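Exopolygalacturonate lyase (Vibrio vulnificus, PDB 5A29) probably cleaves pectate (polygalacturonate) chains by beta-elimination, as a manganese-binding polysaccharide lyase of family 2. Local coordinates at residues Leu369-Glu374 with Ala436-His441; Tyr443-Leu448 with Leu486-Ala491; Ala354-Val359 with Arg425-Pro430; Ala321-Val326 with Gly397-Lys402. All coordinates share one frame; numbering follows the deposited sequence.

Contact 1 of 4, residues Leu369-Glu374 with Ala436-His441; sequences LAYNPE and AANMTH
A partly buried, mainly polar contact joins the turn after helix 353-370 to the flank of helix 430-442, with Tyr371 and Pro373 meeting Asn438 and Met439. The Asn438 amide works as a two-way connector. Its OD1 accepts from Tyr371 OH at 2.7 Å, the hydroxyl lying in the carbonyl plane on a lone pair, while its ND2 donates to Pro373 O at 3.0 Å. Ring and amide stand nearly perpendicular, 84° apart, with the oxygen at the ring edge. Asn438 reaches both partners because its CG swings anti to the backbone N (chi1 -175°), carrying the amide off the helix. The receiving turn is itself braced: Asn372 OD1 takes the backbone N of Glu374 at 3.0 Å, an Asx turn, and Tyr371 and Asn372 form a short, weakly bonded antiparallel pair with strand 377-378. Two bonds thus fix the rotation of the amide, and one holds the Tyr371 hydroxyl. Alongside the hydrogen bonds, Met439 comes obliquely at the tyrosine, its CG 3.3 Å from Tyr371 OH and 3.9 Å from Tyr371 CZ. Ile378 also packs on Tyr371, Ile420 of helix 417-426 lies against Met439, and Pro373 O has a further donor in His442 NE2.

Contact 2 of 4, residues Tyr443-Leu448 with Leu486-Ala491; sequences YGWGSL and LEFARA
Trp445 CG lies beside the backbone N (chi1 -79°), which turns a face of the indole to helix 484-500; Phe488 CG, anti to its own N (chi1 176°), sends the phenyl off that helix to meet it. Trp445 sits in the turn after helix 430-442, which closes in a Schellman motif with Gly444 at positive phi, just before strand 446-447. The contact is buried and purely apolar, carried by these two side chains alone, which cross at about a right angle. The far end of the Phe488 ring (CE2, CZ) covers one face of the indole. The ring planes are inclined at 43° and the phenyl centroid lies 4.6 Å from that of the six-membered indole ring, an oblique pairing between the classical aromatic geometries. Leu462 touches both rings, and Ser472 and Leu476 of helix 467-480 also pack on the tryptophan. The indole N-H is used away from the phenylalanine: NE1 donates to Glu414 OE2, which helps fix how the ring is turned. Phe488 CZ sits over Trp445 CD2, 3.5 Å away, while Phe488 CE2 stands 3.5 Å above the indole plane, near the centre of the six-membered ring.

Contact 3 of 4, residues Ala354-Val359 with Arg425-Pro430; sequences AIREQV and RLQADP. With EDO (1,2-ethanediol), chain L.
The C-terminal end of helix 417-426 and the link after it lie against the early turns of helix 353-370, at the surface of what is probably an (alpha/alpha)7 barrel, as in other family 2 lyases; Arg356 meets Leu426 and Gln427 there. Arg356 bends at chi2 and chi3 (-128° and -51°), which folds its chain over Gln427 CB, 3.4 Å from Arg356 CD, and presents the guanidinium edge to the glutamine amide. Arg356 NH1 donates to Gln427 OE1; the refined 2.5 Å is very short and doubtful. Guanidinium and amide planes are 88° apart. Leu426 O lies over one guanidinium face, 3.7 Å from Arg356 NE, and Leu426 CB packs on Arg356 CD. A 1,2-ethanediol, probably from the crystallisation liquor, takes the other end of the edge: Arg356 NH2 to its O2 at 2.8 Å. Gln427 NE2 donates to a water at 3.1 Å, which in turn donates to Glu357 O. Just beyond, Asp429 is the N-cap of helix 430-442, its OD1 accepting from Glu431 N and Leu432 N. The bonds Arg356 makes here are to neutral oxygens, whose dipoles probably stabilise its positive charge, and the Glu357 carboxylate is near enough probably to add some electrostatic help.

Contact 4 of 4, residues Ala321-Val326 with Gly397-Lys402; sequences AREGNV and GYYGPK
Tyr399 is the residue most covered by this buried contact between two loops, and Val326 and Glu323 are the ones it meets. It occupies the third position of a type I beta turn, Gly397 to Gly400, and with CG beside the backbone N (chi1 -61°) its ring extends toward the short 3-10 segment 323-325. Val326 receives the ring with both methyls: CG1 lies 3.6 Å from Tyr399 CE1, and CG2 is 3.8 Å from Tyr399 CZ. The approach is oblique to the ring. Beyond the ring, the phenol oxygen stops against the aliphatic part of Glu323, with Glu323 CG 3.4 Å from Tyr399 OH, and the two side chains run at about a right angle. No direct hydrogen bond joins the two segments. A water in the plane of the ring, at its edge, does so instead, 2.6 Å from Tyr399 OH and donating to Glu323 O at 2.8 Å. The neighbouring Tyr398 covers part of one ring face, its CD2 3.7 Å above the Tyr399 plane. Gln312 of helix 308-317 holds the turn, its OE1 to Tyr399 N and its NE2 to Gly400 O. The Glu323 carboxylate is committed to Arg308 in a salt bridge. Arg308 makes a cation-pi contact with Tyr398, and both line a pocket that holds meso-tartrate. The buried phenol oxygen is therefore served by water, while Glu323, whose CG packs on that oxygen, probably helps position an arginine of the ligand pocket and probably moderates its positive charge.

In the fold
Contacts 1 and 2 are the nearest pair, with centres about 17 Å apart: helix 430-442 runs on into the turn of contact 2, with a probable hydrogen bond from Trp445 N to Thr440 O at 3.0 Å, and Leu448 packs against the same helix. Contacts 1 and 3 share helix 353-370, using its two ends, with centres about 19 Å apart. Contact 4 lies farther off, its centre about 31 Å from that of contact 3 and about 38 Å from that of contact 2. Contacts 3 and 4 each supply a residue, Val359 and Tyr398, to a different tartrate pocket. The manganese site, His133, Glu154 and His196, includes no residue of these contacts.

Contact 1 of 4, residues Leu369-Glu374 with Ala436-His441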
loop_
_atom_site.group_PDB
_atom_site.type_symbol
_atom_site.label_atom_id
_atom_site.label_comp_id
_atom_site.label_asym_id
_atom_site.label_seq_id
_atom_site.Cartn_x
_atom_site.Cartn_y
_atom_site.Cartn_z
ATOM N N LEU A 369 -13.331 18.831 4.830
ATOM C CA LEU A 369 -14.613 18.196 5.245
ATOM C C LEU A 369 -14.423 17.269 6.464
ATOM O O LEU A 369 -15.312 17.159 7.282
ATOM C CB LEU A 369 -15.126 17.294 4.092
ATOM C CG LEU A 369 -15.462 18.065 2.802
ATOM C CD1 LEU A 369 -15.995 17.018 1.808
ATOM C CD2 LEU A 369 -16.526 19.089 3.165
ATOM N N ALA A 370 -13.287 16.586 6.554
ATOM C CA ALA A 370 -13.139 15.440 7.485
ATOM C C ALA A 370 -12.253 15.758 8.686
ATOM O O ALA A 370 -12.346 15.074 9.713
ATOM C CB ALA A 370 -12.536 14.252 6.757
ATOM N N TYR A 371 -11.401 16.788 8.602
ATOM C CA TYR A 371 -10.378 16.928 9.655
ATOM C C TYR A 371 -10.893 17.764 10.788
ATOM O O TYR A 371 -11.557 18.773 10.572
ATOM C CB TYR A 371 -9.089 17.608 9.097
ATOM C CG TYR A 371 -7.922 17.619 10.063
ATOM C CD1 TYR A 371 -7.272 16.404 10.421
ATOM C CD2 TYR A 371 -7.394 18.812 10.542
ATOM C CE1 TYR A 371 -6.187 16.408 11.292
ATOM C CE2 TYR A 371 -6.341 18.809 11.437
ATOM C CZ TYR A 371 -5.723 17.580 11.763
ATOM O OH TYR A 371 -4.626 17.513 12.584
ATOM N N ASN A 372 -10.585 17.363 12.029
ATOM C CA ASN A 372 -10.921 18.198 13.184
ATOM C C ASN A 372 -9.641 18.740 13.824
ATOM O O ASN A 372 -8.922 18.006 14.525
ATOM C CB ASN A 372 -11.626 17.336 14.242
ATOM C CG ASN A 372 -12.158 18.156 15.410
ATOM O OD1 ASN A 372 -11.768 19.309 15.630
ATOM N ND2 ASN A 372 -13.076 17.540 16.188
ATOM N N PRO A 373 -9.375 20.029 13.644
ATOM C CA PRO A 373 -8.083 20.557 14.093
ATOM C C PRO A 373 -8.018 20.698 15.616
ATOM O O PRO A 373 -6.966 20.883 16.146
ATOM C CB PRO A 373 -7.978 21.927 13.387
ATOM C CG PRO A 373 -9.375 22.312 13.055
ATOM C CD PRO A 373 -10.153 21.004 12.849
ATOM N N GLU A 374 -9.147 20.617 16.323
ATOM C CA GLU A 374 -9.086 20.661 17.786
ATOM C C GLU A 374 -8.476 19.427 18.404
ATOM O O GLU A 374 -7.845 19.533 19.445
ATOM C CB GLU A 374 -10.456 20.888 18.367
ATOM C CG GLU A 374 -11.042 22.166 17.848
ATOM C CD GLU A 374 -12.274 22.552 18.619
ATOM O OE1 GLU A 374 -13.281 21.819 18.507
ATOM O OE2 GLU A 374 -12.240 23.569 19.349
ATOM N N ALA A 436 -0.148 20.252 8.367
ATOM C CA ALA A 436 0.992 19.453 8.863
ATOM C C ALA A 436 1.364 19.916 10.281
ATOM O O ALA A 436 1.694 19.079 11.155
ATOM C CB ALA A 436 2.206 19.579 7.928
ATOM N N ALA A 437 1.371 21.225 10.539
ATOM C CA ALA A 437 1.694 21.737 11.873
ATOM C C ALA A 437 0.676 21.248 12.879
ATOM O O ALA A 437 1.013 20.894 14.066
ATOM C CB ALA A 437 1.725 23.309 11.905
ATOM N N ASN A 438 -0.594 21.241 12.462
ATOM C CA ASN A 438 -1.629 20.807 13.431
ATOM C C ASN A 438 -1.528 19.253 13.708
ATOM O O ASN A 438 -1.578 18.812 14.855
ATOM C CB ASN A 438 -3.056 21.213 12.926
ATOM C CG ASN A 438 -4.154 20.898 13.943
ATOM O OD1 ASN A 438 -4.594 19.752 14.045
ATOM N ND2 ASN A 438 -4.548 21.877 14.726
ATOM N N MET A 439 -1.326 18.480 12.671
ATOM C CA MET A 439 -1.168 17.018 12.821
ATOM C C MET A 439 0.036 16.696 13.712
ATOM O O MET A 439 -0.062 15.861 14.638
ATOM C CB MET A 439 -0.998 16.337 11.464
ATOM C CG MET A 439 -2.267 16.348 10.520
ATOM S SD MET A 439 -1.811 15.348 9.064
ATOM C CE MET A 439 -3.541 15.199 8.469
ATOM N N THR A 440 1.192 17.333 13.429
ATOM C CA THR A 440 2.407 16.993 14.207
ATOM C C THR A 440 2.227 17.420 15.651
ATOM O O THR A 440 2.683 16.694 16.558
ATOM C CB THR A 440 3.692 17.618 13.646
ATOM O OG1 THR A 440 3.459 19.020 13.409
ATOM C CG2 THR A 440 4.068 16.936 12.320
ATOM N N HIS A 441 1.492 18.507 15.877
ATOM C CA HIS A 441 1.180 18.932 17.237
ATOM C C HIS A 441 0.410 17.850 17.992
ATOM O O HIS A 441 0.778 17.444 19.153
ATOM C CB HIS A 441 0.399 20.227 17.225
ATOM C CG HIS A 441 -0.189 20.566 18.555
ATOM N ND1 HIS A 441 0.528 21.228 19.534
ATOM C CD2 HIS A 441 -1.402 20.280 19.096
ATOM C CE1 HIS A 441 -0.219 21.346 20.616
ATOM N NE2 HIS A 441 -1.400 20.793 20.372
#

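Contact 2 of 4, residues Tyr443-Leu448 with Leu486-Ala491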
loop_
_atom_site.group_PDB
_atom_site.type_symbol
_atom_site.label_atom_id
_atom_site.label_comp_id
_atom_site.label_asym_id
_atom_site.label_seq_id
_atom_site.Cartn_x
_atom_site.Cartn_y
_atom_site.Cartn_z
ATOM N N TYR A 443 0.393 14.696 17.227
ATOM C CA TYR A 443 1.222 13.539 17.382
ATOM C C TYR A 443 2.315 13.711 18.499
ATOM O O TYR A 443 3.121 12.805 18.701
ATOM C CB TYR A 443 1.880 13.114 16.055
ATOM C CG TYR A 443 0.913 12.316 15.189
ATOM C CD1 TYR A 443 0.463 11.094 15.651
ATOM C CD2 TYR A 443 0.467 12.760 13.926
ATOM C CE1 TYR A 443 -0.397 10.298 14.932
ATOM C CE2 TYR A 443 -0.406 11.930 13.172
ATOM C CZ TYR A 443 -0.879 10.740 13.723
ATOM O OH TYR A 443 -1.842 9.884 13.141
ATOM N N GLY A 444 2.348 14.850 19.166
ATOM C CA GLY A 444 3.285 15.038 20.274
ATOM C C GLY A 444 4.653 15.499 19.789
ATOM O O GLY A 444 5.595 15.493 20.541
ATOM N N TRP A 445 4.793 15.987 18.554
ATOM C CA TRP A 445 6.137 16.368 18.037
ATOM C C TRP A 445 6.632 17.690 18.589
ATOM O O TRP A 445 7.829 18.029 18.407
ATOM C CB TRP A 445 6.043 16.588 16.498
ATOM C CG TRP A 445 6.035 15.356 15.619
ATOM C CD1 TRP A 445 5.460 14.124 15.848
ATOM C CD2 TRP A 445 6.640 15.292 14.362
ATOM N NE1 TRP A 445 5.692 13.293 14.750
ATOM C CE2 TRP A 445 6.406 14.016 13.831
ATOM C CE3 TRP A 445 7.406 16.213 13.634
ATOM C CZ2 TRP A 445 6.896 13.616 12.567
ATOM C CZ3 TRP A 445 7.897 15.827 12.394
ATOM C CH2 TRP A 445 7.660 14.553 11.885
ATOM N N GLY A 446 5.706 18.488 19.139
ATOM C CA GLY A 446 5.985 19.893 19.475
ATOM C C GLY A 446 5.479 20.839 18.366
ATOM O O GLY A 446 4.451 20.568 17.748
ATOM N N SER A 447 6.192 21.942 18.109
ATOM C CA SER A 447 5.757 23.001 17.163
ATOM C C SER A 447 6.647 23.118 15.952
ATOM O O SER A 447 7.872 23.482 16.084
ATOM C CB SER A 447 5.740 24.402 17.833
ATOM O OG SER A 447 4.867 24.289 18.939
ATOM N N LEU A 448 6.047 22.992 14.757
ATOM C CA LEU A 448 6.853 23.156 13.549
ATOM C C LEU A 448 7.086 24.677 13.370
ATOM O O LEU A 448 8.065 25.062 12.724
ATOM C CB LEU A 448 6.162 22.704 12.282
ATOM C CG LEU A 448 5.605 21.269 12.253
ATOM C CD1 LEU A 448 5.169 20.919 10.848
ATOM C CD2 LEU A 448 6.642 20.257 12.765
ATOM N N LEU A 486 16.704 16.802 11.965
ATOM C CA LEU A 486 17.611 15.628 11.989
ATOM C C LEU A 486 17.932 15.219 13.419
ATOM O O LEU A 486 18.143 14.035 13.665
ATOM C CB LEU A 486 18.929 15.947 11.281
ATOM C CG LEU A 486 18.757 16.163 9.780
ATOM C CD1 LEU A 486 20.149 16.296 9.165
ATOM C CD2 LEU A 486 18.008 15.006 9.164
ATOM N N GLU A 487 18.074 16.184 14.314
ATOM C CA GLU A 487 18.177 15.872 15.766
ATOM C C GLU A 487 16.984 15.042 16.249
ATOM O O GLU A 487 17.105 14.018 16.939
ATOM C CB GLU A 487 18.237 17.152 16.601
ATOM C CG GLU A 487 18.464 16.880 18.088
ATOM C CD GLU A 487 18.759 18.130 18.936
ATOM O OE1 GLU A 487 18.797 19.262 18.390
ATOM O OE2 GLU A 487 18.884 17.985 20.180
ATOM N N PHE A 488 15.796 15.547 15.890
ATOM C CA PHE A 488 14.535 14.874 16.207
ATOM C C PHE A 488 14.467 13.465 15.613
ATOM O O PHE A 488 14.097 12.503 16.321
ATOM C CB PHE A 488 13.368 15.747 15.692
ATOM C CG PHE A 488 11.999 15.110 15.871
ATOM C CD1 PHE A 488 11.369 15.167 17.086
ATOM C CD2 PHE A 488 11.338 14.543 14.748
ATOM C CE1 PHE A 488 10.079 14.648 17.267
ATOM C CE2 PHE A 488 10.055 13.986 14.909
ATOM C CZ PHE A 488 9.422 14.042 16.159
ATOM N N ALA A 489 14.843 13.326 14.337
ATOM C CA ALA A 489 14.739 12.030 13.699
ATOM C C ALA A 489 15.755 11.051 14.323
ATOM O O ALA A 489 15.481 9.873 14.457
ATOM C CB ALA A 489 15.036 12.170 12.227
ATOM N N ARG A 490 16.950 11.515 14.602
ATOM C CA ARG A 490 17.969 10.637 15.225
ATOM C C ARG A 490 17.469 10.100 16.582
ATOM O O ARG A 490 17.592 8.882 16.846
ATOM C CB ARG A 490 19.288 11.436 15.490
ATOM C CG ARG A 490 20.132 11.572 14.250
ATOM C CD ARG A 490 21.260 12.584 14.560
ATOM N NE ARG A 490 22.498 12.211 13.930
ATOM C CZ ARG A 490 23.398 13.084 13.450
ATOM N NH1 ARG A 490 23.174 14.398 13.500
ATOM N NH2 ARG A 490 24.525 12.632 12.911
ATOM N N ALA A 491 16.908 10.970 17.418
ATOM C CA ALA A 491 16.399 10.532 18.698
ATOM C C ALA A 491 15.252 9.523 18.520
ATOM O O ALA A 491 15.178 8.479 19.205
ATOM C CB ALA A 491 15.908 11.727 19.485
#

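Contact 3 of 4, residues Ala354-Val359 with Arg425-Pro430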
loop_
_atom_site.group_PDB
_atom_site.type_symbol
_atom_site.label_atom_id
_atom_site.label_comp_id
_atom_site.label_asym_id
_atom_site.label_seq_id
_atom_site.Cartn_x
_atom_site.Cartn_y
_atom_site.Cartn_z
ATOM N N ALA A 354 0.099 18.800 -13.518
ATOM C CA ALA A 354 -1.317 18.495 -13.530
ATOM C C ALA A 354 -1.586 17.327 -12.562
ATOM O O ALA A 354 -2.495 17.442 -11.765
ATOM C CB ALA A 354 -1.811 18.137 -14.918
ATOM N N ILE A 355 -0.758 16.280 -12.574
ATOM C CA ILE A 355 -0.908 15.189 -11.534
ATOM C C ILE A 355 -0.809 15.824 -10.148
ATOM O O ILE A 355 -1.681 15.617 -9.257
ATOM C CB ILE A 355 0.114 14.085 -11.715
ATOM C CG1 ILE A 355 -0.132 13.385 -13.070
ATOM C CG2 ILE A 355 0.015 13.083 -10.555
ATOM C CD1 ILE A 355 0.945 12.396 -13.472
ATOM N N ARG A 356 0.235 16.644 -9.960
ATOM C CA ARG A 356 0.437 17.294 -8.686
ATOM C C ARG A 356 -0.729 18.171 -8.194
ATOM O O ARG A 356 -1.191 18.035 -7.040
ATOM C CB ARG A 356 1.676 18.188 -8.744
ATOM C CG ARG A 356 2.211 18.381 -7.365
ATOM C CD ARG A 356 2.386 19.838 -7.113
ATOM N NE ARG A 356 3.138 20.448 -8.185
ATOM C CZ ARG A 356 2.774 21.538 -8.852
ATOM N NH1 ARG A 356 1.708 22.206 -8.490
ATOM N NH2 ARG A 356 3.520 21.989 -9.851
ATOM N N GLU A 357 -1.179 19.131 -9.003
ATOM C CA GLU A 357 -2.305 19.973 -8.547
ATOM C C GLU A 357 -3.532 19.121 -8.226
ATOM O O GLU A 357 -4.226 19.416 -7.291
ATOM C CB GLU A 357 -2.676 21.021 -9.616
ATOM C CG GLU A 357 -1.666 22.147 -9.577
ATOM C CD GLU A 357 -1.667 23.018 -10.805
ATOM O OE1 GLU A 357 -1.955 22.501 -11.917
ATOM O OE2 GLU A 357 -1.349 24.219 -10.640
ATOM N N GLN A 358 -3.797 18.087 -9.005
ATOM C CA GLN A 358 -4.975 17.282 -8.684
ATOM C C GLN A 358 -4.873 16.516 -7.367
ATOM O O GLN A 358 -5.847 16.449 -6.617
ATOM C CB GLN A 358 -5.280 16.377 -9.820
ATOM C CG GLN A 358 -5.665 17.278 -10.990
ATOM C CD GLN A 358 -6.284 16.488 -12.092
ATOM O OE1 GLN A 358 -5.608 15.714 -12.762
ATOM N NE2 GLN A 358 -7.597 16.610 -12.228
ATOM N N VAL A 359 -3.669 16.046 -7.040
ATOM C CA VAL A 359 -3.470 15.413 -5.720
ATOM C C VAL A 359 -3.662 16.407 -4.629
ATOM O O VAL A 359 -4.311 16.083 -3.641
ATOM C CB VAL A 359 -2.042 14.855 -5.436
ATOM C CG1 VAL A 359 -2.123 14.019 -4.131
ATOM C CG2 VAL A 359 -1.573 13.993 -6.528
ATOM N N ARG A 425 6.252 19.739 -0.240
ATOM C CA ARG A 425 7.590 19.832 -0.842
ATOM C C ARG A 425 7.489 20.047 -2.380
ATOM O O ARG A 425 8.355 20.697 -2.972
ATOM C CB ARG A 425 8.405 18.557 -0.573
ATOM C CG ARG A 425 9.829 18.644 -1.147
ATOM C CD ARG A 425 10.769 17.509 -0.737
ATOM N NE ARG A 425 10.164 16.210 -0.960
ATOM C CZ ARG A 425 10.221 15.555 -2.131
ATOM N NH1 ARG A 425 10.835 16.127 -3.175
ATOM N NH2 ARG A 425 9.642 14.350 -2.285
ATOM N N LEU A 426 6.439 19.545 -3.020
ATOM C CA LEU A 426 6.225 19.819 -4.450
ATOM C C LEU A 426 5.539 21.157 -4.757
ATOM O O LEU A 426 5.737 21.705 -5.865
ATOM C CB LEU A 426 5.454 18.669 -5.121
ATOM C CG LEU A 426 6.047 17.258 -5.033
ATOM C CD1 LEU A 426 5.111 16.341 -5.834
ATOM C CD2 LEU A 426 7.498 17.227 -5.569
ATOM N N GLN A 427 4.616 21.586 -3.903
ATOM C CA GLN A 427 3.779 22.779 -4.141
ATOM C C GLN A 427 3.567 23.376 -2.768
ATOM O O GLN A 427 2.742 22.880 -2.041
ATOM C CB GLN A 427 2.429 22.353 -4.762
ATOM C CG GLN A 427 1.412 23.471 -5.045
ATOM C CD GLN A 427 0.139 22.949 -5.750
ATOM O OE1 GLN A 427 0.182 22.030 -6.568
ATOM N NE2 GLN A 427 -0.999 23.538 -5.419
ATOM N N ALA A 428 4.271 24.467 -2.433
ATOM C CA ALA A 428 4.232 25.079 -1.091
ATOM C C ALA A 428 2.910 25.768 -0.634
ATOM O O ALA A 428 2.856 26.970 -0.321
ATOM C CB ALA A 428 5.403 26.058 -0.959
ATOM N N ASP A 429 1.870 25.017 -0.432
ATOM C CA ASP A 429 0.593 25.636 -0.077
ATOM C C ASP A 429 0.499 25.861 1.410
ATOM O O ASP A 429 0.752 24.952 2.193
ATOM C CB ASP A 429 -0.499 24.694 -0.595
ATOM C CG ASP A 429 -1.867 25.218 -0.311
ATOM O OD1 ASP A 429 -2.184 25.431 0.864
ATOM O OD2 ASP A 429 -2.605 25.421 -1.254
ATOM N N PRO A 430 0.195 27.097 1.861
ATOM C CA PRO A 430 0.194 27.364 3.267
ATOM C C PRO A 430 -0.893 26.622 4.049
ATOM O O PRO A 430 -0.776 26.456 5.265
ATOM C CB PRO A 430 -0.075 28.883 3.348
ATOM C CG PRO A 430 -0.839 29.154 2.087
ATOM C CD PRO A 430 -0.094 28.318 1.077
HETATM C C1 EDO L . 5.865 17.995 -10.015
HETATM O O1 EDO L . 6.300 18.759 -8.896
HETATM C C2 EDO L . 5.997 18.902 -11.209
HETATM O O2 EDO L . 5.208 20.059 -10.941
HETATM O O HOH W 1 -3.796 22.523 -6.420
#

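Contact 4 of 4, residues Ala321-Val326 with Gly397-Lys402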
loop_
_atom_site.group_PDB
_atom_site.type_symbol
_atom_site.label_atom_id
_atom_site.label_comp_id
_atom_site.label_asym_id
_atom_site.label_seq_id
_atom_site.Cartn_x
_atom_site.Cartn_y
_atom_site.Cartn_z
ATOM N N ALA A 321 -25.518 8.070 -1.090
ATOM C CA ALA A 321 -25.153 6.715 -0.650
ATOM C C ALA A 321 -24.889 5.829 -1.861
ATOM O O ALA A 321 -25.744 5.003 -2.240
ATOM C CB ALA A 321 -26.257 6.075 0.258
ATOM N N ARG A 322 -23.686 5.956 -2.447
ATOM C CA ARG A 322 -23.210 5.057 -3.469
ATOM C C ARG A 322 -21.771 4.752 -3.065
ATOM O O ARG A 322 -21.124 5.589 -2.427
ATOM C CB ARG A 322 -23.225 5.730 -4.879
ATOM C CG ARG A 322 -24.675 6.059 -5.382
ATOM C CD ARG A 322 -25.529 4.782 -5.543
ATOM N NE ARG A 322 -26.872 5.116 -6.073
ATOM C CZ ARG A 322 -27.900 5.630 -5.391
ATOM N NH1 ARG A 322 -27.882 5.817 -4.061
ATOM N NH2 ARG A 322 -29.023 5.943 -6.069
ATOM N N GLU A 323 -21.263 3.640 -3.521
ATOM C CA GLU A 323 -19.968 3.106 -2.952
ATOM C C GLU A 323 -18.794 4.067 -3.076
ATOM O O GLU A 323 -17.918 4.136 -2.163
ATOM C CB GLU A 323 -19.613 1.767 -3.586
ATOM C CG GLU A 323 -20.615 0.679 -3.142
ATOM C CD GLU A 323 -20.382 -0.652 -3.825
ATOM O OE1 GLU A 323 -19.187 -1.072 -4.063
ATOM O OE2 GLU A 323 -21.378 -1.366 -4.082
ATOM N N GLY A 324 -18.714 4.757 -4.227
ATOM C CA GLY A 324 -17.560 5.690 -4.420
ATOM C C GLY A 324 -17.574 6.858 -3.483
ATOM O O GLY A 324 -16.524 7.447 -3.215
ATOM N N ASN A 325 -18.738 7.219 -2.944
ATOM C CA ASN A 325 -18.828 8.352 -2.046
ATOM C C ASN A 325 -18.589 8.011 -0.576
ATOM O O ASN A 325 -18.498 8.940 0.241
ATOM C CB ASN A 325 -20.193 9.053 -2.154
ATOM C CG ASN A 325 -20.462 9.502 -3.593
ATOM O OD1 ASN A 325 -19.651 10.241 -4.168
ATOM N ND2 ASN A 325 -21.559 9.033 -4.175
ATOM N N VAL A 326 -18.352 6.756 -0.270
ATOM C CA VAL A 326 -18.019 6.394 1.154
ATOM C C VAL A 326 -16.500 6.618 1.439
ATOM O O VAL A 326 -15.657 6.009 0.761
ATOM C CB VAL A 326 -18.353 4.926 1.397
ATOM C CG1 VAL A 326 -17.887 4.470 2.802
ATOM C CG2 VAL A 326 -19.892 4.709 1.269
ATOM N N GLY A 397 -25.075 -4.659 6.616
ATOM C CA GLY A 397 -24.692 -4.524 5.198
ATOM C C GLY A 397 -23.173 -4.606 5.111
ATOM O O GLY A 397 -22.459 -5.035 6.037
ATOM N N TYR A 398 -22.697 -4.180 3.957
ATOM C CA TYR A 398 -21.315 -4.302 3.587
ATOM C C TYR A 398 -20.438 -3.476 4.536
ATOM O O TYR A 398 -19.306 -3.826 4.695
ATOM C CB TYR A 398 -21.195 -3.723 2.153
ATOM C CG TYR A 398 -19.861 -3.862 1.469
ATOM C CD1 TYR A 398 -19.330 -5.113 1.157
ATOM C CD2 TYR A 398 -19.214 -2.719 0.995
ATOM C CE1 TYR A 398 -18.154 -5.250 0.457
ATOM C CE2 TYR A 398 -18.037 -2.838 0.258
ATOM C CZ TYR A 398 -17.496 -4.094 0.031
ATOM O OH TYR A 398 -16.339 -4.206 -0.684
ATOM N N TYR A 399 -20.935 -2.389 5.097
ATOM C CA TYR A 399 -20.041 -1.519 5.881
ATOM C C TYR A 399 -20.130 -1.898 7.365
ATOM O O TYR A 399 -19.462 -1.295 8.174
ATOM C CB TYR A 399 -20.378 -0.059 5.687
ATOM C CG TYR A 399 -20.209 0.290 4.208
ATOM C CD1 TYR A 399 -18.962 0.696 3.720
ATOM C CD2 TYR A 399 -21.289 0.140 3.286
ATOM C CE1 TYR A 399 -18.753 0.979 2.357
ATOM C CE2 TYR A 399 -21.108 0.458 1.952
ATOM C CZ TYR A 399 -19.834 0.892 1.487
ATOM O OH TYR A 399 -19.615 1.156 0.125
ATOM N N GLY A 400 -20.846 -2.970 7.678
ATOM C CA GLY A 400 -20.834 -3.369 9.107
ATOM C C GLY A 400 -22.195 -3.934 9.523
ATOM O O GLY A 400 -23.186 -3.690 8.855
ATOM N N PRO A 401 -22.255 -4.602 10.691
ATOM C CA PRO A 401 -23.543 -5.043 11.256
ATOM C C PRO A 401 -24.347 -3.892 11.743
ATOM O O PRO A 401 -23.837 -2.795 12.061
ATOM C CB PRO A 401 -23.116 -5.928 12.490
ATOM C CG PRO A 401 -21.812 -5.282 12.923
ATOM C CD PRO A 401 -21.110 -4.873 11.596
ATOM N N LYS A 402 -25.667 -4.109 11.879
ATOM C CA LYS A 402 -26.490 -3.131 12.530
ATOM C C LYS A 402 -25.923 -2.809 13.952
ATOM O O LYS A 402 -25.478 -3.732 14.660
ATOM C CB LYS A 402 -27.879 -3.768 12.715
ATOM C CG LYS A 402 -28.891 -2.948 13.485
ATOM C CD LYS A 402 -30.258 -3.667 13.233
ATOM C CE LYS A 402 -31.265 -3.433 14.326
ATOM N NZ LYS A 402 -31.536 -1.986 14.321
HETATM O O HOH W 2 -17.251 1.839 -0.760
#